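Local coordinates for denovo NTF2 (PDB 6W40), which has no known natural function but is a de novo designed NTF2-like scaffold, created in work on proteins with diverse pocket structures, at residues I14-K17 with G22-D25; K44-H49 with V55-R60; I72-L77 with V83-W88. All blocks are in the same frame, centred on the assembly; numbering follows the deposited sequence.

Contact 1: I14-K17 with G22-D25; sequences IVIK and GDWD
With CG anti to the carbonyl carbon (chi1 -47°), the chain of Lys17 bends at chi2, chi3 and chi4 (-51°), which lays its CE over the indole of Trp24. The tryptophan comes to meet it with CG anti to its carbonyl carbon (chi1 -70°). In this NTF2-like fold the contact closes the turn after the N-terminal helix 2-18, where the chain doubles back before the short helix 27-30. The two side chains cross at about a right angle. CE of Lys17 lies 3.7 Å from the centroid of the Trp24 six-membered ring, a CH-pi contact over the face and displaced toward the rim, and NZ of Lys17 stands 3.4 Å from CZ3 of Trp24. The CE methylene of the lysine thus covers part of one indole face, with the amino group beside it; the indole also packs on Leu58 and Leu62 of helix 51-65, while Lys17 itself touches Phe27 and Met30.

The backbones meet less comfortably. The carbonyl oxygen of Gly22 points back at the last turn of the helix, 3.0 Å from O of Ile16 and 3.3 Å from O of Lys17. All three are acceptors, so no bond joins them. Asp23, whose backbone takes the left-handed helical conformation, directs its CB toward the helix, 3.6 Å from O of Ile16. Its side chain passes at a slant to the isoleucine, with OD2 of Asp23 3.8 Å from the branch methyl CG2 of Ile16.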
loop_
_atom_site.group_PDB
_atom_site.type_symbol
_atom_site.label_atom_id
_atom_site.label_comp_id
_atom_site.label_asym_id
_atom_site.label_seq_id
_atom_site.Cartn_x
_atom_site.Cartn_y
_atom_site.Cartn_z
ATOM N N ILE A 14 -4.836 -1.818 -0.984
ATOM C CA ILE A 14 -3.836 -0.802 -0.659
ATOM C C ILE A 14 -2.590 -0.979 -1.516
ATOM O O ILE A 14 -2.029 -0.003 -2.029
ATOM C CB ILE A 14 -3.487 -0.849 0.841
ATOM C CG1 ILE A 14 -4.754 -0.924 1.692
ATOM C CG2 ILE A 14 -2.652 0.359 1.231
ATOM C CD1 ILE A 14 -5.758 0.154 1.406
ATOM N N VAL A 15 -2.138 -2.223 -1.682
ATOM C CA VAL A 15 -0.892 -2.458 -2.401
ATOM C C VAL A 15 -1.050 -2.146 -3.885
ATOM O O VAL A 15 -0.106 -1.670 -4.526
ATOM C CB VAL A 15 -0.399 -3.901 -2.165
ATOM C CG1 VAL A 15 -0.160 -4.147 -0.677
ATOM C CG2 VAL A 15 -1.393 -4.909 -2.718
ATOM N N ILE A 16 -2.234 -2.382 -4.455
ATOM C CA ILE A 16 -2.418 -2.128 -5.881
ATOM C C ILE A 16 -2.489 -0.632 -6.152
ATOM O O ILE A 16 -1.860 -0.127 -7.089
ATOM C CB ILE A 16 -3.668 -2.856 -6.412
ATOM C CG1 ILE A 16 -3.427 -4.365 -6.462
ATOM C CG2 ILE A 16 -4.044 -2.327 -7.790
ATOM C CD1 ILE A 16 -4.237 -5.092 -7.530
ATOM N N LYS A 17 -3.242 0.102 -5.331
ATOM C CA LYS A 17 -3.441 1.527 -5.572
ATOM C C LYS A 17 -2.207 2.340 -5.205
ATOM O O LYS A 17 -1.709 3.124 -6.019
ATOM C CB LYS A 17 -4.651 2.031 -4.781
ATOM C CG LYS A 17 -5.880 1.156 -4.888
ATOM C CD LYS A 17 -6.349 1.023 -6.318
ATOM C CE LYS A 17 -6.905 2.330 -6.828
ATOM N NZ LYS A 17 -7.918 2.881 -5.890
ATOM N N GLY A 22 1.638 2.690 -10.013
ATOM C CA GLY A 22 0.320 3.278 -9.949
ATOM C C GLY A 22 -0.721 2.187 -10.057
ATOM O O GLY A 22 -1.533 1.989 -9.149
ATOM N N ASP A 23 -0.671 1.454 -11.171
ATOM C CA ASP A 23 -1.616 0.378 -11.470
ATOM C C ASP A 23 -3.060 0.842 -11.314
ATOM O O ASP A 23 -3.952 0.052 -10.996
ATOM C CB ASP A 23 -1.350 -0.857 -10.607
ATOM C CG ASP A 23 -1.776 -2.142 -11.289
ATOM O OD1 ASP A 23 -2.144 -2.083 -12.483
ATOM O OD2 ASP A 23 -1.743 -3.207 -10.641
ATOM N N TRP A 24 -3.296 2.137 -11.532
ATOM C CA TRP A 24 -4.650 2.671 -11.516
ATOM C C TRP A 24 -5.453 2.242 -12.735
ATOM O O TRP A 24 -6.666 2.478 -12.773
ATOM C CB TRP A 24 -4.606 4.197 -11.411
ATOM C CG TRP A 24 -4.134 4.671 -10.071
ATOM C CD1 TRP A 24 -2.841 4.780 -9.645
ATOM C CD2 TRP A 24 -4.953 5.093 -8.973
ATOM N NE1 TRP A 24 -2.806 5.248 -8.354
ATOM C CE2 TRP A 24 -4.089 5.448 -7.919
ATOM C CE3 TRP A 24 -6.334 5.211 -8.783
ATOM C CZ2 TRP A 24 -4.561 5.910 -6.691
ATOM C CZ3 TRP A 24 -6.799 5.672 -7.563
ATOM C CH2 TRP A 24 -5.916 6.013 -6.533
ATOM N N ASP A 25 -4.807 1.628 -13.729
ATOM C CA ASP A 25 -5.547 0.958 -14.789
ATOM C C ASP A 25 -6.298 -0.252 -14.250
ATOM O O ASP A 25 -7.350 -0.621 -14.786
ATOM C CB ASP A 25 -4.594 0.541 -15.910
ATOM C CG ASP A 25 -3.672 1.667 -16.341
ATOM O OD1 ASP A 25 -3.823 2.793 -15.824
ATOM O OD2 ASP A 25 -2.792 1.422 -17.195
#

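Contact 2: K44-H49 with V55-R60; sequences KHIHRH and VEELIR
OE1 of Glu57 sits above the guanidinium of Arg48, almost over its centre, at 3.7 Å from both NE and CZ of that arginine. The ion pair is long, and it acts through charge alone: the oxygen lies well out of the guanidinium plane, no N-H is aimed at it, and the carboxylate plane is turned 51° from that of the guanidinium. Such a pairing probably adds a modest electrostatic attraction without fixing the orientation of either group as a directed bond would. NH2 of Arg48 has a further, weak and long ion pair with Glu53, one helical turn before Glu57, and the carboxylate of Glu56 adds more negative charge nearby, its OE2 4.9 Å from NH2 of Arg48.

Carbon contacts accompany the charges. CB of Glu57 points toward the strand, CG continues anti to the backbone N, and the bend at chi2 (65°) swings the carboxylate to where OE1 lies over Arg48 and OE2 near Ile46. CG of Arg48 rests 3.8 Å from CB of Glu57 and equally near its CG, below the charged ends, and the two side chains cross at about a right angle. On the neighbouring inward-facing residue of the strand, the tip methyl CD1 of Ile46 reaches to 3.6 Å from OE2 of Glu57. The glutamate therefore spans two strand residues, one oxygen to each, and also packs on Phe37 of the adjoining strand.

Ile46 and Arg48 are tied by backbone hydrogen bonds to Val39 and Phe37, which makes strand 44-49 the partner of strand 35-41 in an antiparallel pair. Helix 51-65 follows directly and folds back across this pair, the helix-against-curved-sheet packing of the NTF2-like alpha+beta fold.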
loop_
_atom_site.group_PDB
_atom_site.type_symbol
_atom_site.label_atom_id
_atom_site.label_comp_id
_atom_site.label_asym_id
_atom_site.label_seq_id
_atom_site.Cartn_x
_atom_site.Cartn_y
_atom_site.Cartn_z
ATOM N N LYS A 44 -15.869 23.158 -6.888
ATOM C CA LYS A 44 -16.486 22.236 -7.830
ATOM C C LYS A 44 -16.586 20.860 -7.183
ATOM O O LYS A 44 -15.601 20.352 -6.636
ATOM C CB LYS A 44 -15.672 22.163 -9.122
ATOM C CG LYS A 44 -16.261 21.264 -10.197
ATOM C CD LYS A 44 -17.328 21.986 -11.005
ATOM C CE LYS A 44 -17.756 21.156 -12.203
ATOM N NZ LYS A 44 -18.716 21.885 -13.075
ATOM N N HIS A 45 -17.773 20.262 -7.240
ATOM C CA HIS A 45 -18.028 18.974 -6.610
ATOM C C HIS A 45 -18.683 18.051 -7.625
ATOM O O HIS A 45 -19.797 18.321 -8.086
ATOM C CB HIS A 45 -18.901 19.138 -5.363
ATOM C CG HIS A 45 -18.348 20.115 -4.373
ATOM N ND1 HIS A 45 -17.410 19.765 -3.423
ATOM C CD2 HIS A 45 -18.587 21.436 -4.194
ATOM C CE1 HIS A 45 -17.102 20.826 -2.699
ATOM N NE2 HIS A 45 -17.803 21.854 -3.145
ATOM N N ILE A 46 -17.991 16.969 -7.970
ATOM C CA ILE A 46 -18.424 16.026 -8.993
ATOM C C ILE A 46 -18.906 14.754 -8.309
ATOM O O ILE A 46 -18.342 14.336 -7.294
ATOM C CB ILE A 46 -17.281 15.727 -9.984
ATOM C CG1 ILE A 46 -16.774 17.026 -10.615
ATOM C CG2 ILE A 46 -17.733 14.763 -11.064
ATOM C CD1 ILE A 46 -15.663 16.825 -11.621
ATOM N N HIS A 47 -19.958 14.149 -8.859
ATOM C CA HIS A 47 -20.506 12.897 -8.340
ATOM C C HIS A 47 -20.802 11.972 -9.509
ATOM O O HIS A 47 -21.555 12.341 -10.415
ATOM C CB HIS A 47 -21.777 13.140 -7.518
ATOM C CG HIS A 47 -21.536 13.855 -6.225
ATOM N ND1 HIS A 47 -21.508 13.204 -5.009
ATOM C CD2 HIS A 47 -21.316 15.164 -5.956
ATOM C CE1 HIS A 47 -21.279 14.081 -4.048
ATOM N NE2 HIS A 47 -21.158 15.277 -4.595
ATOM N N ARG A 48 -20.216 10.778 -9.490
ATOM C CA ARG A 48 -20.448 9.781 -10.525
ATOM C C ARG A 48 -20.873 8.470 -9.881
ATOM O O ARG A 48 -20.531 8.187 -8.729
ATOM C CB ARG A 48 -19.195 9.547 -11.389
ATOM C CG ARG A 48 -18.389 10.803 -11.693
ATOM C CD ARG A 48 -19.185 11.825 -12.496
ATOM N NE ARG A 48 -19.129 11.587 -13.932
ATOM C CZ ARG A 48 -19.454 12.496 -14.846
ATOM N NH1 ARG A 48 -19.849 13.705 -14.465
ATOM N NH2 ARG A 48 -19.375 12.203 -16.137
ATOM N N HIS A 49 -21.622 7.671 -10.639
ATOM C CA HIS A 49 -22.079 6.365 -10.184
ATOM C C HIS A 49 -21.984 5.365 -11.327
ATOM O O HIS A 49 -22.182 5.713 -12.496
ATOM C CB HIS A 49 -23.515 6.421 -9.655
ATOM C CG HIS A 49 -23.979 5.139 -9.038
ATOM N ND1 HIS A 49 -23.924 4.905 -7.681
ATOM C CD2 HIS A 49 -24.499 4.019 -9.592
ATOM C CE1 HIS A 49 -24.397 3.697 -7.425
ATOM N NE2 HIS A 49 -24.752 3.139 -8.568
ATOM N N VAL A 55 -14.729 5.079 -13.713
ATOM C CA VAL A 55 -13.410 4.847 -14.295
ATOM C C VAL A 55 -13.063 5.944 -15.294
ATOM O O VAL A 55 -11.940 6.463 -15.300
ATOM C CB VAL A 55 -13.349 3.448 -14.938
ATOM C CG1 VAL A 55 -12.122 3.320 -15.828
ATOM C CG2 VAL A 55 -13.330 2.375 -13.858
ATOM N N GLU A 56 -14.021 6.327 -16.141
ATOM C CA GLU A 56 -13.764 7.389 -17.108
ATOM C C GLU A 56 -13.459 8.710 -16.411
ATOM O O GLU A 56 -12.566 9.453 -16.837
ATOM C CB GLU A 56 -14.957 7.539 -18.052
ATOM C CG GLU A 56 -14.911 8.789 -18.916
ATOM C CD GLU A 56 -16.076 8.874 -19.882
ATOM O OE1 GLU A 56 -15.924 8.437 -21.042
ATOM O OE2 GLU A 56 -17.148 9.372 -19.478
ATOM N N GLU A 57 -14.183 9.014 -15.331
ATOM C CA GLU A 57 -13.946 10.267 -14.622
ATOM C C GLU A 57 -12.625 10.234 -13.865
ATOM O O GLU A 57 -11.860 11.206 -13.896
ATOM C CB GLU A 57 -15.104 10.560 -13.667
ATOM C CG GLU A 57 -14.998 11.905 -12.967
ATOM C CD GLU A 57 -15.087 13.072 -13.932
ATOM O OE1 GLU A 57 -15.801 12.952 -14.949
ATOM O OE2 GLU A 57 -14.439 14.108 -13.676
ATOM N N LEU A 58 -12.340 9.124 -13.181
ATOM C CA LEU A 58 -11.081 9.007 -12.451
ATOM C C LEU A 58 -9.887 9.103 -13.391
ATOM O O LEU A 58 -8.869 9.717 -13.050
ATOM C CB LEU A 58 -11.049 7.691 -11.674
ATOM C CG LEU A 58 -9.720 7.311 -11.021
ATOM C CD1 LEU A 58 -9.334 8.322 -9.955
ATOM C CD2 LEU A 58 -9.789 5.906 -10.439
ATOM N N ILE A 59 -9.996 8.509 -14.582
ATOM C CA ILE A 59 -8.904 8.564 -15.548
ATOM C C ILE A 59 -8.650 10.000 -15.989
ATOM O O ILE A 59 -7.497 10.430 -16.118
ATOM C CB ILE A 59 -9.204 7.643 -16.745
ATOM C CG1 ILE A 59 -8.979 6.179 -16.359
ATOM C CG2 ILE A 59 -8.352 8.017 -17.948
ATOM C CD1 ILE A 59 -9.329 5.201 -17.459
ATOM N N ARG A 60 -9.718 10.768 -16.218
ATOM C CA ARG A 60 -9.543 12.173 -16.573
ATOM C C ARG A 60 -8.899 12.951 -15.434
ATOM O O ARG A 60 -8.055 13.826 -15.667
ATOM C CB ARG A 60 -10.885 12.801 -16.949
ATOM C CG ARG A 60 -10.790 14.303 -17.156
ATOM C CD ARG A 60 -12.146 14.975 -17.146
ATOM N NE ARG A 60 -12.025 16.398 -16.839
ATOM C CZ ARG A 60 -11.714 17.335 -17.729
ATOM N NH1 ARG A 60 -11.491 17.004 -18.994
ATOM N NH2 ARG A 60 -11.624 18.604 -17.355
#

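Contact 3: I72-L77 with V83-W88; sequences IHDIKL and VVEGRW
The carbonyl oxygen of Glu85 accepts two hydrogen bonds, from His73 N at 2.8 Å and from Asp74 N at 3.1 Å, both donors lying in the carbonyl plane. Two residues thus face one, a classic beta bulge where the chain turns a corner at His73. The ladder of this antiparallel hairpin continues with a nearly straight return bond from Glu85 N to Asp74 O (3.0 Å, 174°), then with the reciprocal pair between Lys76 and Val83.

On the face carrying Asp74 and Glu85 the carboxylates come close, OD2 of Asp74 lying 4.4 Å from OE2 of Glu85. NZ of Lys76 bridges to OD2 of Asp74 at 3.0 Å, on its syn side. At the bulge the His73 ring lies over Gly86, whose CA is 3.9 Å from the ring centroid in a CH-pi contact. Arg87 pairs with Asp100 on the next strand.

The other face is apolar: CG1 of Ile75 meets CG2 of Val84 at 3.6 Å, and Ile72 and Val84 both pack on Leu18. Met20 and Lys17 of the second subunit touch Ile72 and Ile75 respectively. The hairpin is therefore amphipathic, and Lys76 probably offsets the repulsion between the two acids.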
loop_
_atom_site.group_PDB
_atom_site.type_symbol
_atom_site.label_atom_id
_atom_site.label_comp_id
_atom_site.label_asym_id
_atom_site.label_seq_id
_atom_site.Cartn_x
_atom_site.Cartn_y
_atom_site.Cartn_z
ATOM N N ILE A 72 2.523 9.141 0.105
ATOM C CA ILE A 72 1.640 9.012 1.259
ATOM C C ILE A 72 2.270 9.678 2.473
ATOM O O ILE A 72 3.451 9.465 2.774
ATOM C CB ILE A 72 1.337 7.532 1.537
ATOM C CG1 ILE A 72 0.533 6.937 0.381
ATOM C CG2 ILE A 72 0.598 7.374 2.855
ATOM C CD1 ILE A 72 0.300 5.459 0.508
ATOM N N HIS A 73 1.476 10.485 3.179
ATOM C CA HIS A 73 1.882 11.093 4.440
ATOM C C HIS A 73 1.332 10.356 5.653
ATOM O O HIS A 73 2.057 10.162 6.633
ATOM C CB HIS A 73 1.436 12.559 4.493
ATOM C CG HIS A 73 2.011 13.410 3.404
ATOM N ND1 HIS A 73 1.602 14.707 3.180
ATOM C CD2 HIS A 73 2.964 13.152 2.478
ATOM C CE1 HIS A 73 2.277 15.210 2.161
ATOM N NE2 HIS A 73 3.111 14.287 1.718
ATOM N N ASP A 74 0.067 9.940 5.614
ATOM C CA ASP A 74 -0.522 9.181 6.708
ATOM C C ASP A 74 -1.674 8.344 6.169
ATOM O O ASP A 74 -2.331 8.720 5.195
ATOM C CB ASP A 74 -1.009 10.099 7.836
ATOM C CG ASP A 74 -1.358 9.334 9.102
ATOM O OD1 ASP A 74 -1.117 8.108 9.148
ATOM O OD2 ASP A 74 -1.873 9.959 10.051
ATOM N N ILE A 75 -1.907 7.203 6.816
ATOM C CA ILE A 75 -2.968 6.277 6.437
ATOM C C ILE A 75 -3.616 5.734 7.701
ATOM O O ILE A 75 -2.928 5.378 8.663
ATOM C CB ILE A 75 -2.439 5.121 5.562
ATOM C CG1 ILE A 75 -2.161 5.602 4.141
ATOM C CG2 ILE A 75 -3.431 3.971 5.523
ATOM C CD1 ILE A 75 -1.831 4.480 3.180
ATOM N N LYS A 76 -4.945 5.673 7.698
ATOM C CA LYS A 76 -5.710 5.081 8.786
ATOM C C LYS A 76 -6.654 4.033 8.215
ATOM O O LYS A 76 -7.322 4.280 7.206
ATOM C CB LYS A 76 -6.496 6.145 9.556
ATOM C CG LYS A 76 -5.632 7.032 10.436
ATOM C CD LYS A 76 -4.998 6.228 11.561
ATOM C CE LYS A 76 -4.035 7.073 12.373
ATOM N NZ LYS A 76 -2.878 7.520 11.553
ATOM N N LEU A 77 -6.701 2.871 8.857
ATOM C CA LEU A 77 -7.587 1.781 8.463
ATOM C C LEU A 77 -8.700 1.683 9.498
ATOM O O LEU A 77 -8.456 1.300 10.647
ATOM C CB LEU A 77 -6.820 0.466 8.347
ATOM C CG LEU A 77 -6.987 -0.289 7.028
ATOM C CD1 LEU A 77 -6.615 0.608 5.858
ATOM C CD2 LEU A 77 -6.145 -1.557 7.027
ATOM N N VAL A 83 -8.333 5.660 4.638
ATOM C CA VAL A 83 -8.173 7.109 4.661
ATOM C C VAL A 83 -6.704 7.419 4.418
ATOM O O VAL A 83 -5.838 6.995 5.193
ATOM C CB VAL A 83 -8.653 7.724 5.984
ATOM C CG1 VAL A 83 -8.490 9.234 5.949
ATOM C CG2 VAL A 83 -10.104 7.352 6.246
ATOM N N VAL A 84 -6.425 8.154 3.344
ATOM C CA VAL A 84 -5.065 8.493 2.942
ATOM C C VAL A 84 -4.946 10.006 2.850
ATOM O O VAL A 84 -5.798 10.666 2.242
ATOM C CB VAL A 84 -4.689 7.843 1.598
ATOM C CG1 VAL A 84 -3.309 8.303 1.152
ATOM C CG2 VAL A 84 -4.740 6.331 1.702
ATOM N N GLU A 85 -3.897 10.552 3.457
ATOM C CA GLU A 85 -3.483 11.933 3.252
ATOM C C GLU A 85 -2.097 11.917 2.630
ATOM O O GLU A 85 -1.183 11.285 3.172
ATOM C CB GLU A 85 -3.472 12.715 4.569
ATOM C CG GLU A 85 -4.727 12.559 5.407
ATOM C CD GLU A 85 -4.694 13.414 6.657
ATOM O OE1 GLU A 85 -5.139 14.581 6.594
ATOM O OE2 GLU A 85 -4.210 12.926 7.700
ATOM N N GLY A 86 -1.943 12.589 1.503
ATOM C CA GLY A 86 -0.686 12.555 0.780
ATOM C C GLY A 86 -0.500 13.690 -0.207
ATOM O O GLY A 86 -1.085 14.766 -0.062
ATOM N N ARG A 87 0.329 13.434 -1.219
ATOM C CA ARG A 87 0.721 14.436 -2.198
ATOM C C ARG A 87 0.956 13.728 -3.526
ATOM O O ARG A 87 1.476 12.608 -3.549
ATOM C CB ARG A 87 1.983 15.176 -1.737
ATOM C CG ARG A 87 2.261 16.508 -2.417
ATOM C CD ARG A 87 3.278 17.304 -1.602
ATOM N NE ARG A 87 3.804 18.464 -2.319
ATOM C CZ ARG A 87 3.319 19.698 -2.212
ATOM N NH1 ARG A 87 2.281 19.941 -1.424
ATOM N NH2 ARG A 87 3.866 20.685 -2.908
ATOM N N TRP A 88 0.563 14.373 -4.623
ATOM C CA TRP A 88 0.637 13.722 -5.927
ATOM C C TRP A 88 2.078 13.402 -6.300
ATOM O O TRP A 88 2.996 14.185 -6.041
ATOM C CB TRP A 88 0.016 14.601 -7.016
ATOM C CG TRP A 88 -1.489 14.681 -7.013
ATOM C CD1 TRP A 88 -2.241 15.816 -7.082
ATOM C CD2 TRP A 88 -2.418 13.588 -6.954
ATOM N NE1 TRP A 88 -3.577 15.502 -7.066
ATOM C CE2 TRP A 88 -3.713 14.142 -6.987
ATOM C CE3 TRP A 88 -2.280 12.200 -6.873
ATOM C CZ2 TRP A 88 -4.862 13.355 -6.943
ATOM C CZ3 TRP A 88 -3.423 11.421 -6.829
ATOM C CH2 TRP A 88 -4.696 12.001 -6.864
#

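The three contacts follow one another along the chain and sample different parts of one NTF2-like domain. Contacts 1 and 2, with centres about 17 Å apart, touch directly: CE3 of Trp24 packs on CD2 of Leu58 at 3.9 Å, so the indole carries contact 1 across to helix 51-65. Contacts 1 and 3 have centres about 14 Å apart and nearest atoms about 5 Å apart; they do not touch, yet residues of both pairs of segments reach the second subunit. Contact 2, through strand 44-49, and contact 3 reach the same curved sheet but sit on opposite sides of the chain's centre, about 20 Å apart between centres.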